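Local coordinates for protein glycosyl transferase family 9 (Veillonella parvula, PDB 3TOV) that probably transfers a sugar, perhaps a heptose, from a nucleotide-activated donor to an acceptor glycan, as heptosyltransferases of the GT-B fold do, at residues A[21-26]-A[50-55]; A[14-19]-A[42-47]; A[174-179]-A[242-247]. All coordinates share one frame; numbering follows the deposited sequence.

Interaction 1 (A[21-26]-A[50-55]); sequences DVILTT and QQVMEY
The carbonyl oxygen of Val-22 is gripped twice by Thr-25, a residue that, like Val-22, touches Met-53 across the contact. The hydroxyl Thr-25 OG1 donates to Val-22 O over 2.6 Å, lying in the carbonyl plane on a lone pair with a C=O...donor angle of 143°. The backbone Thr-25 N reaches the same Val-22 O at 2.7 Å. The two bonds hold the hydroxyl and the backbone N of Thr-25 to one oxygen, within a stretch where a type I turn runs from Ile-23 to Thr-26; the hydroxyl also meets Tyr-43. No hydrogen bond crosses the contact, and its closest touches are between apolar side chains. Val-22 CG1 stands anti to its own backbone N (chi1 164°) and meets Met-53 CE at 3.7 Å and Val-52 CG1 at 4.2 Å. That same Val-52 CG1 methyl lies 4.2 Å from Ile-23 CG1. In the Rossmann-like N-terminal domain of this GT-B protein, helix 19-23 follows the central strand 10-14, while the loop holding residues 50-55 comes after the neighbouring strand 40-46, so the contact joins the segments that follow two adjacent parallel strands. Met-53, a selenomethionine, starts off to one side, but bends at chi2 and chi3 carry its tip back toward segment 21-26: Met-53 CE comes within 4.3 Å of Thr-25 OG1, and Met-53 SE within 4.4 Å of Thr-26 OG1. The side chain of Ile-23 also touches Val-275 on helix 271-277, which follows a strand of the second sheet.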
ATOM      1  N   ASP A  21      -4.815   0.062   2.145  1.00 49.83           N
ATOM      2  CA  ASP A  21      -6.065   0.003   1.423  1.00 45.63           C
ATOM      3  C   ASP A  21      -6.093   1.072   0.341  1.00 47.81           C
ATOM      4  O   ASP A  21      -6.557   0.817  -0.752  1.00 58.79           O
ATOM      5  CB  ASP A  21      -7.246   0.153   2.375  1.00 56.24           C
ATOM      6  CG  ASP A  21      -7.240  -0.893   3.492  1.00 69.95           C
ATOM      7  OD1 ASP A  21      -7.739  -2.020   3.274  1.00 74.84           O
ATOM      8  OD2 ASP A  21      -6.749  -0.585   4.597  1.00 75.25           O
ATOM      9  N   VAL A  22      -5.570   2.259   0.613  1.00 48.91           N
ATOM     10  CA  VAL A  22      -5.617   3.321  -0.397  1.00 49.05           C
ATOM     11  C   VAL A  22      -4.797   2.990  -1.638  1.00 47.24           C
ATOM     12  O   VAL A  22      -5.309   3.023  -2.763  1.00 48.03           O
ATOM     13  CB  VAL A  22      -5.207   4.703   0.155  1.00 53.00           C
ATOM     14  CG1 VAL A  22      -4.881   5.672  -0.982  1.00 31.21           C
ATOM     15  CG2 VAL A  22      -6.310   5.255   1.014  1.00 53.62           C
ATOM     16  N   ILE A  23      -3.527   2.671  -1.448  1.00 44.79           N
ATOM     17  CA  ILE A  23      -2.670   2.402  -2.594  1.00 49.21           C
ATOM     18  C   ILE A  23      -3.298   1.335  -3.492  1.00 54.35           C
ATOM     19  O   ILE A  23      -3.147   1.362  -4.717  1.00 52.25           O
ATOM     20  CB  ILE A  23      -1.265   2.013  -2.140  1.00 49.34           C
ATOM     21  CG1 ILE A  23      -0.676   3.172  -1.314  1.00 50.03           C
ATOM     22  CG2 ILE A  23      -0.405   1.649  -3.334  1.00 30.52           C
ATOM     23  CD1 ILE A  23       0.566   2.823  -0.497  1.00 49.53           C
ATOM     24  N   LEU A  24      -4.041   0.423  -2.870  1.00 57.01           N
ATOM     25  CA  LEU A  24      -4.713  -0.665  -3.576  1.00 57.16           C
ATOM     26  C   LEU A  24      -5.899  -0.207  -4.421  1.00 59.26           C
ATOM     27  O   LEU A  24      -6.410  -0.966  -5.242  1.00 66.11           O
ATOM     28  CB  LEU A  24      -5.182  -1.726  -2.581  1.00 51.93           C
ATOM     29  CG  LEU A  24      -4.058  -2.499  -1.902  1.00 43.07           C
ATOM     30  CD1 LEU A  24      -4.608  -3.341  -0.782  1.00 40.49           C
ATOM     31  CD2 LEU A  24      -3.365  -3.348  -2.935  1.00 37.66           C
ATOM     32  N   THR A  25      -6.351   1.024  -4.205  1.00 52.55           N
ATOM     33  CA  THR A  25      -7.431   1.582  -5.009  1.00 49.17           C
ATOM     34  C   THR A  25      -6.851   2.238  -6.249  1.00 51.77           C
ATOM     35  O   THR A  25      -7.581   2.775  -7.085  1.00 56.94           O
ATOM     36  CB  THR A  25      -8.228   2.651  -4.247  1.00 46.78           C
ATOM     37  OG1 THR A  25      -7.407   3.812  -4.031  1.00 52.32           O
ATOM     38  CG2 THR A  25      -8.714   2.114  -2.920  1.00 44.26           C
ATOM     39  N   THR A  26      -5.533   2.196  -6.365  1.00 46.65           N
ATOM     40  CA  THR A  26      -4.854   2.980  -7.379  1.00 50.80           C
ATOM     41  C   THR A  26      -4.928   2.404  -8.813  1.00 52.41           C
ATOM     42  O   THR A  26      -4.982   3.174  -9.785  1.00 46.37           O
ATOM     43  CB  THR A  26      -3.405   3.301  -6.941  1.00 55.09           C
ATOM     44  OG1 THR A  26      -3.055   4.615  -7.390  1.00 67.20           O
ATOM     45  CG2 THR A  26      -2.414   2.276  -7.475  1.00 48.84           C
ATOM     46  N   GLN A  50      -2.526  12.087   2.096  1.00 61.03           N
ATOM     47  CA  GLN A  50      -2.723  12.940   0.932  1.00 66.41           C
ATOM     48  C   GLN A  50      -1.542  12.950  -0.041  1.00 71.23           C
ATOM     49  O   GLN A  50      -1.753  13.017  -1.253  1.00 69.53           O
ATOM     50  CB  GLN A  50      -3.141  14.356   1.348  1.00 72.90           C
ATOM     51  CG  GLN A  50      -2.167  15.463   1.007  1.00 82.64           C
ATOM     52  CD  GLN A  50      -2.176  16.540   2.068  1.00 97.09           C
ATOM     53  OE1 GLN A  50      -2.997  16.504   2.988  1.00 96.78           O
ATOM     54  NE2 GLN A  50      -1.257  17.498   1.961  1.00108.09           N
ATOM     55  N   GLN A  51      -0.313  12.866   0.468  1.00 71.73           N
ATOM     56  CA  GLN A  51       0.851  12.926  -0.418  1.00 67.68           C
ATOM     57  C   GLN A  51       0.877  11.732  -1.381  1.00 64.79           C
ATOM     58  O   GLN A  51       1.570  11.736  -2.395  1.00 67.44           O
ATOM     59  CB  GLN A  51       2.147  13.004   0.380  1.00 67.98           C
ATOM     60  CG  GLN A  51       1.993  13.650   1.728  1.00 77.11           C
ATOM     61  CD  GLN A  51       3.325  14.109   2.295  1.00 86.10           C
ATOM     62  OE1 GLN A  51       4.229  14.484   1.551  1.00 88.09           O
ATOM     63  NE2 GLN A  51       3.453  14.072   3.615  1.00 88.13           N
ATOM     64  N   VAL A  52       0.101  10.710  -1.055  1.00 65.77           N
ATOM     65  CA  VAL A  52       0.029   9.498  -1.858  1.00 69.80           C
ATOM     66  C   VAL A  52      -0.672   9.706  -3.215  1.00 72.85           C
ATOM     67  O   VAL A  52      -0.325   9.081  -4.227  1.00 70.29           O
ATOM     68  CB  VAL A  52      -0.689   8.407  -1.060  1.00 62.85           C
ATOM     69  CG1 VAL A  52      -1.172   7.297  -1.975  1.00 61.44           C
ATOM     70  CG2 VAL A  52       0.236   7.889   0.023  1.00 60.06           C
HETATM   71  N   MSE A  53      -1.650  10.601  -3.232  1.00 71.50           N
HETATM   72  CA  MSE A  53      -2.448  10.805  -4.423  1.00 64.63           C
HETATM   73  C   MSE A  53      -2.164  12.137  -5.118  1.00 58.43           C
HETATM   74  O   MSE A  53      -2.462  12.290  -6.301  1.00 55.01           O
HETATM   75  CB  MSE A  53      -3.930  10.690  -4.079  1.00 63.85           C
HETATM   76  CG  MSE A  53      -4.785  10.212  -5.240  1.00 68.24           C
HETATM   77 SE   MSE A  53      -4.504   8.332  -5.646  0.67 84.26          SE
HETATM   78  CE  MSE A  53      -5.374   7.551  -4.110  1.00 35.68           C
ATOM     79  N   GLU A  54      -1.588  13.085  -4.383  1.00 58.71           N
ATOM     80  CA  GLU A  54      -1.350  14.429  -4.902  1.00 68.38           C
ATOM     81  C   GLU A  54      -1.085  14.406  -6.397  1.00 73.62           C
ATOM     82  O   GLU A  54      -1.971  14.649  -7.220  1.00 66.58           O
ATOM     83  CB  GLU A  54      -0.151  15.069  -4.205  1.00 71.91           C
ATOM     84  CG  GLU A  54      -0.494  15.990  -3.062  1.00 80.12           C
ATOM     85  CD  GLU A  54       0.751  16.611  -2.458  1.00 98.49           C
ATOM     86  OE1 GLU A  54       1.453  17.373  -3.165  1.00104.14           O
ATOM     87  OE2 GLU A  54       1.039  16.324  -1.276  1.00105.80           O
ATOM     88  N   TYR A  55       0.162  14.128  -6.737  1.00 83.21           N
ATOM     89  CA  TYR A  55       0.542  13.920  -8.116  1.00 84.02           C
ATOM     90  C   TYR A  55       0.074  12.519  -8.484  1.00 83.94           C
ATOM     91  O   TYR A  55       0.453  11.534  -7.839  1.00 94.21           O
ATOM     92  CB  TYR A  55       2.057  14.080  -8.256  1.00 82.54           C
ATOM     93  CG  TYR A  55       2.588  15.273  -7.478  1.00 79.93           C
ATOM     94  CD1 TYR A  55       2.879  16.473  -8.111  1.00 82.39           C
ATOM     95  CD2 TYR A  55       2.777  15.200  -6.104  1.00 79.15           C
ATOM     96  CE1 TYR A  55       3.357  17.566  -7.397  1.00 89.28           C
ATOM     97  CE2 TYR A  55       3.252  16.279  -5.382  1.00 85.23           C
ATOM     98  CZ  TYR A  55       3.541  17.463  -6.031  1.00 88.42           C
ATOM     99  OH  TYR A  55       4.016  18.539  -5.309  1.00 85.29           O
TER

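Interaction 2 (A[14-19]-A[42-47]); sequences TFLMHL and TYVIDE
Thr-14 and Val-44 form a parallel beta bridge, CA to CA 5.1 Å, with both side chains on the same face of the sheet. It joins the two strands of a beta-alpha-beta crossover, 10-14 and 40-46, in the Rossmann-like N-terminal domain; helices 19-23 and 26-35 make the connection. Two backbone contacts follow. Phe-15 N donates to Val-44 O over 3.3 Å with an N-H...O angle of 155°, and Ile-45 CA sends a nearly straight C-H...O contact of 3.4 Å to Phe-15 O. Beyond this the first segment leaves the sheet, toward His-18 at the N-cap of helix 19-23. Among the side chains, Phe-15 and Tyr-43 run side by side in the same direction, each with CG anti to its backbone N (chi1 -160° and -159°). Tyr-43 OH thereby rests 3.7 Å from Phe-15 CB, while the hydroxyl is hydrogen-bonded with Thr-25 OG1. Thr-14 OG1 is bonded to Asn-95 on the next strand over, 92-95. Leu-16 reaches back with one branch, placing CD2 4.2 Å from Val-44 CG1. One face of the Phe-15 ring carries CG of the selenomethionine Met-17, 3.4 Å above the plane and displaced toward the rim.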
ATOM      1  N   THR A  14     -15.053   8.106  -3.147  1.00 47.91           N
ATOM      2  CA  THR A  14     -14.904   8.284  -1.726  1.00 48.13           C
ATOM      3  C   THR A  14     -14.242   7.055  -1.132  1.00 53.49           C
ATOM      4  O   THR A  14     -14.817   5.966  -1.148  1.00 54.76           O
ATOM      5  CB  THR A  14     -16.258   8.468  -1.078  1.00 48.69           C
ATOM      6  OG1 THR A  14     -17.021   7.265  -1.237  1.00 52.62           O
ATOM      7  CG2 THR A  14     -16.978   9.584  -1.759  1.00 50.34           C
ATOM      8  N   PHE A  15     -13.025   7.245  -0.627  1.00 52.73           N
ATOM      9  CA  PHE A  15     -12.298   6.223   0.109  1.00 45.68           C
ATOM     10  C   PHE A  15     -11.496   6.891   1.250  1.00 52.09           C
ATOM     11  O   PHE A  15     -10.530   7.623   1.011  1.00 58.36           O
ATOM     12  CB  PHE A  15     -11.392   5.458  -0.846  1.00 45.54           C
ATOM     13  CG  PHE A  15     -10.961   4.120  -0.332  1.00 54.78           C
ATOM     14  CD1 PHE A  15     -11.882   3.116  -0.130  1.00 58.38           C
ATOM     15  CD2 PHE A  15      -9.626   3.864  -0.061  1.00 63.66           C
ATOM     16  CE1 PHE A  15     -11.479   1.873   0.348  1.00 65.14           C
ATOM     17  CE2 PHE A  15      -9.217   2.625   0.414  1.00 67.37           C
ATOM     18  CZ  PHE A  15     -10.145   1.628   0.619  1.00 64.51           C
ATOM     19  N   LEU A  16     -11.912   6.664   2.491  1.00 46.85           N
ATOM     20  CA  LEU A  16     -11.206   7.240   3.621  1.00 52.34           C
ATOM     21  C   LEU A  16     -10.506   6.187   4.476  1.00 57.29           C
ATOM     22  O   LEU A  16     -10.542   6.261   5.703  1.00 64.96           O
ATOM     23  CB  LEU A  16     -12.173   8.045   4.491  1.00 54.04           C
ATOM     24  CG  LEU A  16     -12.861   9.185   3.755  1.00 53.68           C
ATOM     25  CD1 LEU A  16     -13.616  10.091   4.717  1.00 51.41           C
ATOM     26  CD2 LEU A  16     -11.822   9.971   2.986  1.00 53.86           C
HETATM   27  N   MSE A  17      -9.866   5.214   3.840  1.00 54.84           N
HETATM   28  CA  MSE A  17      -9.200   4.158   4.586  1.00 55.57           C
HETATM   29  C   MSE A  17      -7.712   4.420   4.805  1.00 64.52           C
HETATM   30  O   MSE A  17      -7.243   5.559   4.759  1.00 70.63           O
HETATM   31  CB  MSE A  17      -9.418   2.797   3.934  1.00 51.70           C
HETATM   32  CG  MSE A  17     -10.883   2.347   3.939  1.00 57.72           C
HETATM   33 SE   MSE A  17     -11.218   0.495   3.336  0.41 39.03          SE
HETATM   34  CE  MSE A  17     -10.597  -0.429   4.949  1.00 33.56           C
ATOM     35  N   HIS A  18      -6.982   3.345   5.057  1.00 62.19           N
ATOM     36  CA  HIS A  18      -5.621   3.439   5.542  1.00 56.55           C
ATOM     37  C   HIS A  18      -4.594   3.342   4.420  1.00 61.32           C
ATOM     38  O   HIS A  18      -4.920   2.940   3.308  1.00 68.81           O
ATOM     39  CB  HIS A  18      -5.408   2.351   6.576  1.00 57.91           C
ATOM     40  CG  HIS A  18      -6.020   2.670   7.903  1.00 70.75           C
ATOM     41  ND1 HIS A  18      -6.477   3.928   8.225  1.00 75.60           N
ATOM     42  CD2 HIS A  18      -6.239   1.897   8.994  1.00 75.59           C
ATOM     43  CE1 HIS A  18      -6.951   3.920   9.460  1.00 78.18           C
ATOM     44  NE2 HIS A  18      -6.818   2.701   9.948  1.00 76.39           N
ATOM     45  N   LEU A  19      -3.351   3.716   4.709  1.00 59.61           N
ATOM     46  CA  LEU A  19      -2.298   3.767   3.689  1.00 54.08           C
ATOM     47  C   LEU A  19      -2.328   2.603   2.693  1.00 54.10           C
ATOM     48  O   LEU A  19      -2.241   2.812   1.478  1.00 52.78           O
ATOM     49  CB  LEU A  19      -0.922   3.847   4.346  1.00 50.45           C
ATOM     50  CG  LEU A  19       0.261   3.698   3.394  1.00 49.91           C
ATOM     51  CD1 LEU A  19       0.318   4.869   2.450  1.00 38.39           C
ATOM     52  CD2 LEU A  19       1.576   3.540   4.149  1.00 40.84           C
ATOM     53  N   THR A  42     -12.756  13.188  -9.361  1.00 55.67           N
ATOM     54  CA  THR A  42     -12.212  13.729  -8.125  1.00 59.29           C
ATOM     55  C   THR A  42     -12.191  12.684  -7.001  1.00 60.71           C
ATOM     56  O   THR A  42     -13.158  11.940  -6.814  1.00 55.82           O
ATOM     57  CB  THR A  42     -12.919  15.049  -7.706  1.00 63.14           C
ATOM     58  OG1 THR A  42     -13.347  14.960  -6.346  1.00 63.74           O
ATOM     59  CG2 THR A  42     -14.123  15.339  -8.605  1.00 64.98           C
ATOM     60  N   TYR A  43     -11.064  12.635  -6.281  1.00 61.13           N
ATOM     61  CA  TYR A  43     -10.807  11.667  -5.208  1.00 48.75           C
ATOM     62  C   TYR A  43     -10.889  12.303  -3.830  1.00 44.10           C
ATOM     63  O   TYR A  43     -10.536  13.460  -3.651  1.00 49.69           O
ATOM     64  CB  TYR A  43      -9.403  11.112  -5.356  1.00 50.62           C
ATOM     65  CG  TYR A  43      -9.151   9.773  -4.674  1.00 55.72           C
ATOM     66  CD1 TYR A  43      -9.090   8.609  -5.422  1.00 57.03           C
ATOM     67  CD2 TYR A  43      -8.940   9.678  -3.299  1.00 55.77           C
ATOM     68  CE1 TYR A  43      -8.846   7.391  -4.840  1.00 57.87           C
ATOM     69  CE2 TYR A  43      -8.698   8.455  -2.700  1.00 55.50           C
ATOM     70  CZ  TYR A  43      -8.651   7.309  -3.487  1.00 59.43           C
ATOM     71  OH  TYR A  43      -8.411   6.061  -2.951  1.00 58.45           O
ATOM     72  N   VAL A  44     -11.314  11.522  -2.847  1.00 39.05           N
ATOM     73  CA  VAL A  44     -11.442  12.011  -1.486  1.00 43.75           C
ATOM     74  C   VAL A  44     -10.803  11.055  -0.464  1.00 54.29           C
ATOM     75  O   VAL A  44     -11.414  10.047  -0.095  1.00 46.56           O
ATOM     76  CB  VAL A  44     -12.916  12.221  -1.149  1.00 41.81           C
ATOM     77  CG1 VAL A  44     -13.070  12.890   0.204  1.00 45.24           C
ATOM     78  CG2 VAL A  44     -13.580  13.054  -2.242  1.00 39.38           C
ATOM     79  N   ILE A  45      -9.577  11.377  -0.025  1.00 64.93           N
ATOM     80  CA  ILE A  45      -8.881  10.638   1.043  1.00 70.62           C
ATOM     81  C   ILE A  45      -8.939  11.367   2.370  1.00 73.50           C
ATOM     82  O   ILE A  45      -9.557  12.428   2.497  1.00 68.08           O
ATOM     83  CB  ILE A  45      -7.342  10.491   0.821  1.00 68.10           C
ATOM     84  CG1 ILE A  45      -6.863  11.306  -0.375  1.00 72.11           C
ATOM     85  CG2 ILE A  45      -6.889   9.042   0.846  1.00 64.29           C
ATOM     86  CD1 ILE A  45      -6.779  12.798  -0.042  1.00 77.00           C
ATOM     87  N   ASP A  46      -8.231  10.789   3.339  1.00 74.35           N
ATOM     88  CA  ASP A  46      -8.045  11.372   4.655  1.00 73.90           C
ATOM     89  C   ASP A  46      -6.749  12.181   4.681  1.00 72.97           C
ATOM     90  O   ASP A  46      -5.717  11.724   4.195  1.00 70.18           O
ATOM     91  CB  ASP A  46      -8.039  10.265   5.713  1.00 78.15           C
ATOM     92  CG  ASP A  46      -6.975  10.468   6.774  1.00 87.11           C
ATOM     93  OD1 ASP A  46      -7.289  11.013   7.859  1.00 92.53           O
ATOM     94  OD2 ASP A  46      -5.822  10.071   6.519  1.00 87.07           O
ATOM     95  N   GLU A  47      -6.818  13.381   5.253  1.00 76.04           N
ATOM     96  CA  GLU A  47      -5.725  14.352   5.221  1.00 80.52           C
ATOM     97  C   GLU A  47      -4.308  13.763   5.174  1.00 70.38           C
ATOM     98  O   GLU A  47      -3.492  14.193   4.364  1.00 67.56           O
ATOM     99  CB  GLU A  47      -5.861  15.356   6.380  1.00100.22           C
ATOM    100  CG  GLU A  47      -4.897  15.140   7.564  1.00115.87           C
ATOM    101  CD  GLU A  47      -5.589  14.717   8.866  1.00123.69           C
ATOM    102  OE1 GLU A  47      -6.066  13.560   8.954  1.00122.42           O
ATOM    103  OE2 GLU A  47      -5.646  15.541   9.809  1.00127.30           O
TER

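Interaction 3 (A[174-179]-A[242-247]); sequences EFYSSH and KPIVAT
Apolar and aromatic packing without a single hydrogen bond across it joins the C-terminal end of helix 166-178 to strand 244-245, the edge strand of the second parallel sheet in the C-terminal Rossmann-like domain. Ile-244 is the residue on which the aromatic side chains converge. Its CG2 methyl sits over one face of the His-179 imidazole, 3.8 Å from the ring centroid and 30° off the normal, which defines a CH-pi contact. The same Ile-244 CG2 lies 3.5 Å from Phe-175 CZ, so one methyl serves two rings. Phe-175 projects toward the strand with CG anti to its backbone N (chi1 171°), and its far end also meets Ala-246 CB, at 3.8 Å from CZ. Val-245 O approaches the ring edge near its plane, 3.5 Å from Phe-175 CZ. Over one face of that ring lies His-179 CE1, 3.8 Å above the plane and displaced toward the rim, and Phe-250 adds an edge-to-face partner. With an alanine in place of Phe-175, Ile-244 CG2 and Ala-246 CB would probably lose their shared aromatic neighbour, and His-179 CE1 the ring beside it. Tyr-176 CD1 adds a looser touch on Ile-244 CD1 at 4.3 Å, while its hydroxyl is hydrogen-bonded to the backbone oxygen of Ala-258. On the more exposed flank, Lys-242 NZ stands 4.9 Å from His-179 NE2 without bonding to it; a positive charge so near would probably disfavour protonation of the imidazole.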
ATOM      1  N   GLU A 174      19.623  13.865  -1.262  1.00 92.96           N
ATOM      2  CA  GLU A 174      20.533  14.394  -0.262  1.00 93.43           C
ATOM      3  C   GLU A 174      20.697  13.362   0.840  1.00 78.17           C
ATOM      4  O   GLU A 174      21.767  12.794   0.998  1.00 84.15           O
ATOM      5  CB  GLU A 174      20.047  15.735   0.294  1.00105.39           C
ATOM      6  CG  GLU A 174      18.658  15.700   0.896  1.00112.40           C
ATOM      7  CD  GLU A 174      18.400  16.861   1.836  1.00117.91           C
ATOM      8  OE1 GLU A 174      17.595  16.685   2.777  1.00118.90           O
ATOM      9  OE2 GLU A 174      19.000  17.943   1.637  1.00118.09           O
ATOM     10  N   PHE A 175      19.629  13.098   1.577  1.00 63.74           N
ATOM     11  CA  PHE A 175      19.669  12.108   2.648  1.00 60.56           C
ATOM     12  C   PHE A 175      20.573  10.934   2.327  1.00 61.05           C
ATOM     13  O   PHE A 175      21.424  10.567   3.130  1.00 66.25           O
ATOM     14  CB  PHE A 175      18.269  11.585   2.937  1.00 56.03           C
ATOM     15  CG  PHE A 175      18.235  10.409   3.881  1.00 56.65           C
ATOM     16  CD1 PHE A 175      18.090  10.605   5.249  1.00 51.52           C
ATOM     17  CD2 PHE A 175      18.304   9.104   3.395  1.00 60.95           C
ATOM     18  CE1 PHE A 175      18.026   9.532   6.120  1.00 54.69           C
ATOM     19  CE2 PHE A 175      18.244   8.017   4.257  1.00 57.91           C
ATOM     20  CZ  PHE A 175      18.106   8.227   5.619  1.00 57.84           C
ATOM     21  N   TYR A 176      20.375  10.341   1.155  1.00 55.58           N
ATOM     22  CA  TYR A 176      21.146   9.176   0.759  1.00 53.89           C
ATOM     23  C   TYR A 176      22.595   9.541   0.522  1.00 54.59           C
ATOM     24  O   TYR A 176      23.501   8.879   1.038  1.00 53.66           O
ATOM     25  CB  TYR A 176      20.557   8.528  -0.493  1.00 56.24           C
ATOM     26  CG  TYR A 176      19.447   7.550  -0.202  1.00 56.57           C
ATOM     27  CD1 TYR A 176      19.484   6.732   0.926  1.00 50.24           C
ATOM     28  CD2 TYR A 176      18.352   7.453  -1.046  1.00 65.23           C
ATOM     29  CE1 TYR A 176      18.458   5.839   1.199  1.00 48.04           C
ATOM     30  CE2 TYR A 176      17.321   6.563  -0.788  1.00 63.50           C
ATOM     31  CZ  TYR A 176      17.375   5.759   0.331  1.00 54.65           C
ATOM     32  OH  TYR A 176      16.332   4.887   0.564  1.00 51.22           O
ATOM     33  N   SER A 177      22.802  10.587  -0.273  1.00 57.76           N
ATOM     34  CA  SER A 177      24.140  11.103  -0.549  1.00 66.24           C
ATOM     35  C   SER A 177      24.832  11.489   0.767  1.00 67.47           C
ATOM     36  O   SER A 177      26.011  11.204   0.974  1.00 66.20           O
ATOM     37  CB  SER A 177      24.053  12.302  -1.501  1.00 67.78           C
ATOM     38  OG  SER A 177      25.311  12.583  -2.093  1.00 69.65           O
ATOM     39  N   SER A 178      24.069  12.146   1.638  1.00 66.11           N
ATOM     40  CA  SER A 178      24.443  12.383   3.021  1.00 61.13           C
ATOM     41  C   SER A 178      25.172  11.169   3.552  1.00 63.13           C
ATOM     42  O   SER A 178      26.325  11.261   3.970  1.00 72.57           O
ATOM     43  CB  SER A 178      23.178  12.614   3.852  1.00 58.60           C
ATOM     44  OG  SER A 178      23.453  12.723   5.237  1.00 63.59           O
ATOM     45  N   HIS A 179      24.489  10.028   3.523  1.00 53.52           N
ATOM     46  CA  HIS A 179      25.044   8.779   4.018  1.00 51.19           C
ATOM     47  C   HIS A 179      25.992   8.121   3.042  1.00 53.52           C
ATOM     48  O   HIS A 179      26.159   6.906   3.072  1.00 55.92           O
ATOM     49  CB  HIS A 179      23.931   7.814   4.369  1.00 50.73           C
ATOM     50  CG  HIS A 179      23.119   8.262   5.533  1.00 61.18           C
ATOM     51  ND1 HIS A 179      22.462   9.472   5.552  1.00 65.84           N
ATOM     52  CD2 HIS A 179      22.885   7.684   6.732  1.00 66.61           C
ATOM     53  CE1 HIS A 179      21.837   9.612   6.707  1.00 67.07           C
ATOM     54  NE2 HIS A 179      22.075   8.540   7.441  1.00 68.97           N
ATOM     55  N   LYS A 242      27.366  -0.984   8.999  1.00 58.70           N
ATOM     56  CA  LYS A 242      26.695   0.296   9.193  1.00 58.45           C
ATOM     57  C   LYS A 242      25.469   0.382   8.325  1.00 60.49           C
ATOM     58  O   LYS A 242      25.571   0.497   7.100  1.00 67.12           O
ATOM     59  CB  LYS A 242      27.643   1.476   8.918  1.00 68.05           C
ATOM     60  CG  LYS A 242      27.080   2.858   9.245  1.00 76.90           C
ATOM     61  CD  LYS A 242      27.110   3.779   8.011  1.00 87.76           C
ATOM     62  CE  LYS A 242      26.508   5.155   8.306  1.00 95.07           C
ATOM     63  NZ  LYS A 242      26.224   5.944   7.067  1.00 97.23           N
ATOM     64  N   PRO A 243      24.295   0.309   8.962  1.00 59.97           N
ATOM     65  CA  PRO A 243      23.003   0.509   8.300  1.00 59.19           C
ATOM     66  C   PRO A 243      22.724   1.997   8.088  1.00 62.74           C
ATOM     67  O   PRO A 243      23.355   2.845   8.728  1.00 60.98           O
ATOM     68  CB  PRO A 243      22.009  -0.067   9.312  1.00 53.68           C
ATOM     69  CG  PRO A 243      22.673   0.125  10.629  1.00 54.05           C
ATOM     70  CD  PRO A 243      24.145  -0.041  10.386  1.00 53.80           C
ATOM     71  N   ILE A 244      21.805   2.314   7.184  1.00 59.00           N
ATOM     72  CA  ILE A 244      21.274   3.667   7.122  1.00 53.84           C
ATOM     73  C   ILE A 244      19.966   3.621   7.867  1.00 53.83           C
ATOM     74  O   ILE A 244      19.243   2.627   7.771  1.00 54.83           O
ATOM     75  CB  ILE A 244      20.996   4.130   5.688  1.00 47.45           C
ATOM     76  CG1 ILE A 244      22.274   4.056   4.846  1.00 44.39           C
ATOM     77  CG2 ILE A 244      20.412   5.549   5.703  1.00 43.76           C
ATOM     78  CD1 ILE A 244      22.065   4.242   3.355  1.00 40.42           C
ATOM     79  N   VAL A 245      19.661   4.677   8.620  1.00 54.81           N
ATOM     80  CA  VAL A 245      18.392   4.731   9.341  1.00 54.23           C
ATOM     81  C   VAL A 245      17.451   5.794   8.771  1.00 57.52           C
ATOM     82  O   VAL A 245      17.723   6.983   8.880  1.00 62.88           O
ATOM     83  CB  VAL A 245      18.589   4.935  10.853  1.00 49.79           C
ATOM     84  CG1 VAL A 245      17.254   4.803  11.563  1.00 42.57           C
ATOM     85  CG2 VAL A 245      19.595   3.932  11.402  1.00 38.32           C
ATOM     86  N   ALA A 246      16.353   5.351   8.153  1.00 55.26           N
ATOM     87  CA  ALA A 246      15.370   6.255   7.551  1.00 49.60           C
ATOM     88  C   ALA A 246      14.051   6.255   8.318  1.00 51.99           C
ATOM     89  O   ALA A 246      13.061   6.870   7.894  1.00 53.07           O
ATOM     90  CB  ALA A 246      15.139   5.903   6.106  1.00 43.19           C
ATOM     91  N   THR A 247      14.052   5.565   9.455  1.00 54.13           N
ATOM     92  CA  THR A 247      12.885   5.496  10.323  1.00 54.24           C
ATOM     93  C   THR A 247      12.432   6.884  10.734  1.00 48.51           C
ATOM     94  O   THR A 247      13.239   7.778  10.866  1.00 41.69           O
ATOM     95  CB  THR A 247      13.193   4.692  11.582  1.00 60.13           C
ATOM     96  OG1 THR A 247      13.829   3.469  11.206  1.00 59.86           O
ATOM     97  CG2 THR A 247      11.912   4.380  12.338  1.00 65.26           C
TER

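Overall arrangement
Interactions 1 and 2 form one continuous packed region, their centres 8 Å apart and their segments alternating along the chain. The link is concrete: Thr-25 OG1 of interaction 1 and Tyr-43 OH of interaction 2 are 2.7 Å apart, and Thr-25 CG2 packs on Phe-15 CE2 at 3.4 Å. Interaction 3 belongs to the other Rossmann-like domain, with its centre 25 Å from that of interaction 1 and 31 Å from that of interaction 2; the nearest atoms are about 13 Å away in both cases. GT-B enzymes generally work in the cleft between such domains. Segment 21-26, which touches helices 271-277 and 292-295, probably borders it.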